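Side-chain contacts in universal stress protein (Pseudomonas aeruginosa UCBPP-PA14, PDB 7MQ5), which is of unknown function but belongs to the universal stress protein family, many members of which are linked to survival under stress, some of them binding ATP: residues K74-L77 with H78-I81; I107-P110 with D111-K114; A203-T206 with F207-E210. All blocks are in the same frame, centred on the assembly; numbering follows the deposited sequence. Where two conformers were deposited one is given.

Interaction 1 of 3, residues K74-L77 with H78-I81; sequences KDSL and HQTI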
loop_
_atom_site.group_PDB
_atom_site.type_symbol
_atom_site.label_atom_id
_atom_site.label_comp_id
_atom_site.label_asym_id
_atom_site.label_seq_id
_atom_site.Cartn_x
_atom_site.Cartn_y
_atom_site.Cartn_z
ATOM N N LYS A 74 16.139 -10.443 13.806
ATOM C CA LYS A 74 16.778 -9.626 14.863
ATOM C C LYS A 74 15.708 -8.765 15.549
ATOM O O LYS A 74 15.016 -7.982 14.878
ATOM C CB LYS A 74 17.988 -8.835 14.357
ATOM C CG LYS A 74 18.792 -8.161 15.465
ATOM C CD LYS A 74 20.015 -7.403 14.998
ATOM C CE LYS A 74 20.748 -6.725 16.137
ATOM N NZ LYS A 74 19.872 -5.782 16.872
ATOM N N ASP A 75 15.520 -9.040 16.837
ATOM C CA ASP A 75 14.689 -8.255 17.788
ATOM C C ASP A 75 13.192 -8.488 17.581
ATOM O O ASP A 75 12.523 -8.902 18.547
ATOM C CB ASP A 75 15.061 -6.772 17.712
ATOM C CG ASP A 75 16.480 -6.489 18.182
ATOM O OD1 ASP A 75 16.943 -7.199 19.091
ATOM O OD2 ASP A 75 17.123 -5.584 17.612
ATOM N N SER A 76 12.673 -8.192 16.394
ATOM C CA SER A 76 11.212 -8.304 16.183
ATOM C C SER A 76 10.926 -8.558 14.708
ATOM O O SER A 76 11.828 -8.402 13.868
ATOM C CB SER A 76 10.500 -7.051 16.638
ATOM O OG SER A 76 10.817 -5.969 15.769
ATOM N N LEU A 77 9.683 -8.889 14.410
ATOM C CA LEU A 77 9.278 -9.159 13.018
ATOM C C LEU A 77 9.410 -7.876 12.183
ATOM O O LEU A 77 10.119 -7.896 11.164
ATOM C CB LEU A 77 7.846 -9.695 13.050
ATOM C CG LEU A 77 7.224 -9.990 11.692
ATOM C CD1 LEU A 77 8.040 -11.016 10.933
ATOM C CD2 LEU A 77 5.795 -10.485 11.869
ATOM N N HIS A 78 8.830 -6.768 12.637
ATOM C CA HIS A 78 8.910 -5.551 11.790
ATOM C C HIS A 78 10.363 -5.067 11.657
ATOM O O HIS A 78 10.721 -4.567 10.582
ATOM C CB HIS A 78 7.991 -4.449 12.307
ATOM C CG HIS A 78 8.469 -3.779 13.546
ATOM N ND1 HIS A 78 8.254 -4.309 14.799
ATOM C CD2 HIS A 78 9.138 -2.621 13.722
ATOM C CE1 HIS A 78 8.775 -3.500 15.701
ATOM N NE2 HIS A 78 9.330 -2.460 15.064
ATOM N N GLN A 79 11.174 -5.198 12.702
ATOM C CA GLN A 79 12.581 -4.733 12.584
ATOM C C GLN A 79 13.354 -5.626 11.610
ATOM O O GLN A 79 14.206 -5.103 10.862
ATOM C CB GLN A 79 13.230 -4.678 13.960
ATOM C CG GLN A 79 12.755 -3.474 14.756
ATOM C CD GLN A 79 13.258 -3.507 16.169
ATOM O OE1 GLN A 79 14.135 -2.735 16.545
ATOM N NE2 GLN A 79 12.742 -4.447 16.942
ATOM N N THR A 80 13.065 -6.927 11.610
ATOM C CA THR A 80 13.754 -7.856 10.679
ATOM C C THR A 80 13.393 -7.481 9.235
ATOM O O THR A 80 14.285 -7.413 8.364
ATOM C CB THR A 80 13.382 -9.307 10.989
ATOM O OG1 THR A 80 13.752 -9.611 12.332
ATOM C CG2 THR A 80 14.057 -10.272 10.050
ATOM N N ILE A 81 12.114 -7.207 9.005
ATOM C CA ILE A 81 11.650 -6.814 7.648
ATOM C C ILE A 81 12.314 -5.501 7.216
ATOM O O ILE A 81 12.825 -5.430 6.082
ATOM C CB ILE A 81 10.117 -6.703 7.640
ATOM C CG1 ILE A 81 9.485 -8.062 7.937
ATOM C CG2 ILE A 81 9.632 -6.130 6.323
ATOM C CD1 ILE A 81 8.015 -8.012 8.237
#

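Interaction 2 of 3, residues I107-P110 with D111-K114; sequences ILTP and DDWK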
loop_
_atom_site.group_PDB
_atom_site.type_symbol
_atom_site.label_atom_id
_atom_site.label_comp_id
_atom_site.label_asym_id
_atom_site.label_seq_id
_atom_site.Cartn_x
_atom_site.Cartn_y
_atom_site.Cartn_z
ATOM N N ILE A 107 -8.714 -6.151 11.634
ATOM C CA ILE A 107 -7.772 -5.408 12.525
ATOM C C ILE A 107 -6.323 -5.847 12.276
ATOM O O ILE A 107 -6.029 -7.055 12.428
ATOM C CB ILE A 107 -8.177 -5.628 13.996
ATOM C CG1 ILE A 107 -9.642 -5.258 14.251
ATOM C CG2 ILE A 107 -7.234 -4.895 14.934
ATOM C CD1 ILE A 107 -9.978 -3.814 13.966
ATOM N N LEU A 108 -5.433 -4.900 11.966
ATOM C CA LEU A 108 -4.004 -5.255 11.774
ATOM C C LEU A 108 -3.379 -5.569 13.138
ATOM O O LEU A 108 -3.814 -5.010 14.165
ATOM C CB LEU A 108 -3.252 -4.100 11.109
ATOM C CG LEU A 108 -3.781 -3.612 9.766
ATOM C CD1 LEU A 108 -2.824 -2.578 9.195
ATOM C CD2 LEU A 108 -3.996 -4.748 8.775
ATOM N N THR A 109 -2.355 -6.410 13.136
ATOM C CA THR A 109 -1.667 -6.734 14.406
ATOM C C THR A 109 -0.807 -5.560 14.860
ATOM O O THR A 109 -0.417 -4.705 14.068
ATOM C CB THR A 109 -0.774 -7.967 14.259
ATOM O OG1 THR A 109 0.373 -7.622 13.474
ATOM C CG2 THR A 109 -1.519 -9.142 13.661
ATOM N N PRO A 110 -0.470 -5.477 16.162
ATOM C CA PRO A 110 0.430 -4.427 16.628
ATOM C C PRO A 110 1.765 -4.429 15.863
ATOM O O PRO A 110 2.279 -3.368 15.585
ATOM C CB PRO A 110 0.589 -4.773 18.114
ATOM C CG PRO A 110 -0.722 -5.420 18.479
ATOM C CD PRO A 110 -1.070 -6.251 17.268
ATOM N N ASP A 111 2.283 -5.605 15.505
ATOM C CA ASP A 111 3.586 -5.621 14.786
ATOM C C ASP A 111 3.382 -5.085 13.358
ATOM O O ASP A 111 4.272 -4.382 12.859
ATOM C CB ASP A 111 4.238 -7.000 14.813
ATOM C CG ASP A 111 5.686 -6.944 14.356
ATOM O OD1 ASP A 111 6.555 -6.525 15.164
ATOM O OD2 ASP A 111 5.908 -7.216 13.180
ATOM N N ASP A 112 2.249 -5.409 12.723
ATOM C CA ASP A 112 1.915 -4.856 11.381
ATOM C C ASP A 112 1.909 -3.323 11.462
ATOM O O ASP A 112 2.397 -2.650 10.539
ATOM C CB ASP A 112 0.509 -5.263 10.924
ATOM C CG ASP A 112 0.281 -6.699 10.481
ATOM O OD1 ASP A 112 1.245 -7.313 9.999
ATOM O OD2 ASP A 112 -0.904 -7.179 10.590
ATOM N N TRP A 113 1.349 -2.783 12.539
ATOM C CA TRP A 113 1.296 -1.310 12.697
ATOM C C TRP A 113 2.708 -0.730 12.821
ATOM O O TRP A 113 2.953 0.345 12.251
ATOM C CB TRP A 113 0.376 -0.919 13.854
ATOM C CG TRP A 113 -1.041 -0.766 13.396
ATOM C CD1 TRP A 113 -2.139 -1.517 13.703
ATOM C CD2 TRP A 113 -1.471 0.179 12.404
ATOM N NE1 TRP A 113 -3.233 -1.039 13.024
ATOM C CE2 TRP A 113 -2.842 -0.031 12.186
ATOM C CE3 TRP A 113 -0.804 1.157 11.662
ATOM C CZ2 TRP A 113 -3.577 0.766 11.308
ATOM C CZ3 TRP A 113 -1.517 1.916 10.764
ATOM C CH2 TRP A 113 -2.887 1.723 10.600
ATOM N N LYS A 114 3.614 -1.409 13.522
ATOM C CA LYS A 114 4.996 -0.882 13.650
ATOM C C LYS A 114 5.681 -0.937 12.279
ATOM O O LYS A 114 6.424 -0.008 11.950
ATOM C CB LYS A 114 5.742 -1.650 14.740
ATOM C CG LYS A 114 5.252 -1.323 16.144
ATOM C CD LYS A 114 5.932 -2.092 17.247
ATOM C CE LYS A 114 5.424 -1.694 18.616
ATOM N NZ LYS A 114 6.030 -2.527 19.674
HETATM O O HOH W 1 -5.200 -2.563 15.094
#

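Interaction 3 of 3, residues A203-T206 with F207-E210; sequences ACRT and FQAE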
loop_
_atom_site.group_PDB
_atom_site.type_symbol
_atom_site.label_atom_id
_atom_site.label_comp_id
_atom_site.label_asym_id
_atom_site.label_seq_id
_atom_site.Cartn_x
_atom_site.Cartn_y
_atom_site.Cartn_z
ATOM N N ALA A 203 -11.542 23.217 -7.756
ATOM C CA ALA A 203 -10.439 22.268 -7.481
ATOM C C ALA A 203 -10.800 20.894 -8.048
ATOM O O ALA A 203 -9.931 20.231 -8.648
ATOM C CB ALA A 203 -10.177 22.193 -5.996
ATOM N N CYS A 204 -12.064 20.514 -7.901
ATOM C CA CYS A 204 -12.518 19.181 -8.352
ATOM C C CYS A 204 -12.508 19.078 -9.885
ATOM O O CYS A 204 -12.030 18.061 -10.411
ATOM C CB CYS A 204 -13.900 18.904 -7.792
ATOM S SG CYS A 204 -14.470 17.246 -8.212
ATOM N N ARG A 205 -13.029 20.087 -10.583
ATOM C CA ARG A 205 -13.041 20.044 -12.071
ATOM C C ARG A 205 -11.605 20.074 -12.608
ATOM O O ARG A 205 -11.337 19.365 -13.589
ATOM C CB ARG A 205 -13.905 21.167 -12.647
ATOM C CG ARG A 205 -15.394 21.007 -12.370
ATOM C CD ARG A 205 -15.975 19.703 -12.896
ATOM N NE ARG A 205 -17.415 19.604 -12.680
ATOM C CZ ARG A 205 -18.156 18.533 -12.958
ATOM N NH1 ARG A 205 -17.600 17.443 -13.464
ATOM N NH2 ARG A 205 -19.456 18.554 -12.722
ATOM N N THR A 206 -10.719 20.839 -11.972
ATOM C CA THR A 206 -9.305 20.888 -12.423
ATOM C C THR A 206 -8.668 19.507 -12.233
ATOM O O THR A 206 -7.964 19.037 -13.156
ATOM C CB THR A 206 -8.534 21.977 -11.676
ATOM O OG1 THR A 206 -9.122 23.214 -12.075
ATOM C CG2 THR A 206 -7.055 21.975 -11.989
ATOM N N PHE A 207 -8.903 18.887 -11.074
ATOM C CA PHE A 207 -8.359 17.537 -10.794
ATOM C C PHE A 207 -8.837 16.539 -11.853
ATOM O O PHE A 207 -8.028 15.751 -12.365
ATOM C CB PHE A 207 -8.796 17.095 -9.398
ATOM C CG PHE A 207 -8.341 15.713 -9.013
ATOM C CD1 PHE A 207 -7.130 15.525 -8.374
ATOM C CD2 PHE A 207 -9.130 14.607 -9.284
ATOM C CE1 PHE A 207 -6.719 14.254 -8.005
ATOM C CE2 PHE A 207 -8.716 13.336 -8.922
ATOM C CZ PHE A 207 -7.506 13.163 -8.296
ATOM N N GLN A 208 -10.109 16.627 -12.224
ATOM C CA GLN A 208 -10.704 15.684 -13.200
ATOM C C GLN A 208 -10.041 15.837 -14.578
ATOM O O GLN A 208 -9.795 14.807 -15.235
ATOM C CB GLN A 208 -12.211 15.910 -13.238
ATOM C CG GLN A 208 -12.952 14.878 -14.056
ATOM C CD GLN A 208 -14.446 14.971 -13.876
ATOM O OE1 GLN A 208 -14.966 15.919 -13.293
ATOM N NE2 GLN A 208 -15.150 13.979 -14.388
ATOM N N ALA A 209 -9.778 17.069 -15.010
ATOM C CA ALA A 209 -9.114 17.287 -16.316
ATOM C C ALA A 209 -7.641 16.872 -16.235
ATOM O O ALA A 209 -7.167 16.162 -17.135
ATOM C CB ALA A 209 -9.246 18.731 -16.729
ATOM N N GLU A 210 -6.953 17.284 -15.168
ATOM C CA GLU A 210 -5.508 16.984 -15.020
ATOM C C GLU A 210 -5.295 15.471 -15.080
ATOM O O GLU A 210 -4.355 15.011 -15.767
ATOM C CB GLU A 210 -4.982 17.533 -13.694
ATOM C CG GLU A 210 -3.507 17.255 -13.468
ATOM C CD GLU A 210 -2.912 17.958 -12.263
ATOM O OE1 GLU A 210 -3.662 18.662 -11.571
ATOM O OE2 GLU A 210 -1.705 17.812 -12.041
#

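Interaction 1 of 3, residues K74-L77 with H78-I81
Thr80 and Ser76 show how the first turn of a helix can be fastened to the loop that leads into it. The Thr80 hydroxyl is gripped from two directions: OG1 accepts a nearly straight bond from Lys74 N (2.9 Å, 174° at the hydrogen) and donates to Ser76 O at 2.7 Å. That carbonyl also takes Thr80 N, which arrives from the opposite face of its plane, so backbone and side chain of one residue pinch the same oxygen. With OG1 beside its own backbone N (chi1 -59°), Thr80 turns the hydroxyl toward the loop. Ser76 is the N-cap of helix 77-88, which follows edge strand 67-72 in the alpha/beta fold. Its OG accepts Gln79 N (3.2 Å) in the classic capping bond, and a second, straighter one from Gln79 NE2 (2.7 Å), the oxygen lying in the amide plane; with CG beside its own backbone N, the Gln79 chain runs out extended and brings NE2 to this oxygen. OG also lies over one face of the His78 imidazole, whose ND1 is hydrogen-bonded to Asp111 of helix 110-118. Further in, Leu77 and Ile81, one turn apart, cross obliquely with their CD1 atoms 4.0 Å from each other; Ile81 also touches Leu11 and Val13 of strand 9-13 and Ile93 of strand 92-96. The outer side is much looser. Lys74 has an almost fully extended chain that turns only at its end to bring NZ to the syn side of Asp75 OD2, well out of the carboxylate plane, a salt bridge of 2.9 Å between two exposed residues within the loop. Asp75 adds little to the helix itself: its CB merely approaches Gln79 NE2, at 3.4 Å, while its carboxylate stays with the lysine.

Interaction 2 of 3, residues I107-P110 with D111-K114
Leu108 lies across the Trp113 indole at about a right angle, its CD1 over one face of the six-membered ring, offset toward the rim, in a CH-pi contact (4.3 Å to the centroid, 24° off the normal). Its CB approaches nearer the pyrrole part, 3.6 Å from Trp113 NE1. That N-H bonds to Asp265 OD1, which also accepts Leu108 N, and makes a weak bond to a water, which in turn donates to Leu108 O. The next two partners are a textbook capping box at the start of helix 110-118: Thr109 OG1 accepts Asp112 N at 3.0 Å, while Thr109 N returns a bond to Asp112 OD2, also at 3.0 Å. The hydroxyl can reach the helix because OG1 stands between the backbone N and the carbonyl carbon (chi1 72°). Thr109 N meets Asp112 OD2 on its anti side, 34° out of the carboxylate plane. Asp112 is buried, and its other oxygen, OD1, forms a salt bridge with Lys95 of strand 92-96, so each carboxylate oxygen has a definite task. Along the backbone, Trp113 N bonds to Thr109 O (3.0 Å), and Lys114 N follows with Pro110 O.

Interaction 3 of 3, residues A203-T206 with F207-E210
Gln208 reaches back one turn toward Arg205, a side-chain pair three residues apart along the exposed side of one helix, and it can be read atom by atom. CB lies 3.6 Å from both Cys204 O and Arg205 O. From there CG leaves anti to the backbone N and the chain runs on extended, carrying CD to 4.0 Å from Arg205 NH1. At the tip OE1 meets that nitrogen at 3.0 Å, in a weak bond bent to 135° at the hydrogen. The oxygen lies at the edge of the guanidinium, near its plane, and the two flat groups are nearly parallel, their planes 10° apart. Arg205 comes alongside because its own chain bends at chi2 (-58°). The other half of the amide, NE2, is occupied elsewhere, hydrogen-bonded to Asp215 OD1 and Phe213 O, which fixes how the amide is turned. Asp215 also makes a weak, long ion pair with Arg205. The backbone keeps regular helical bonds, such as Glu210 N to Thr206 O (2.9 Å). While Arg205 is exposed, Cys204 and Phe207 are buried against Leu218 of edge strand 218-222 and Val143, seating the C-terminal part of helix 193-211 on the sheet.

Overall arrangement
The three contacts come in series along the chain, each on, or at the start of, a helix flanking one continuous ten-stranded sheet, whose strand order suggests two similar five-stranded halves meeting at strands 123-126 and 270-274. Interactions 1 and 2 lie at the N-termini of helices 77-88 and 110-118, centres about 13 Å apart. They touch through a probable His78-Asp111 hydrogen bond, with Leu77 packing on Asp111 and His78 on Lys114, so two capped helix starts meet directly. Interaction 3, in the C-terminal part of helix 193-211 beside outermost strand 218-222, is a separate surface across the chain's centre, its nearest atoms about 30 Å from interaction 1 and 23 Å from interaction 2.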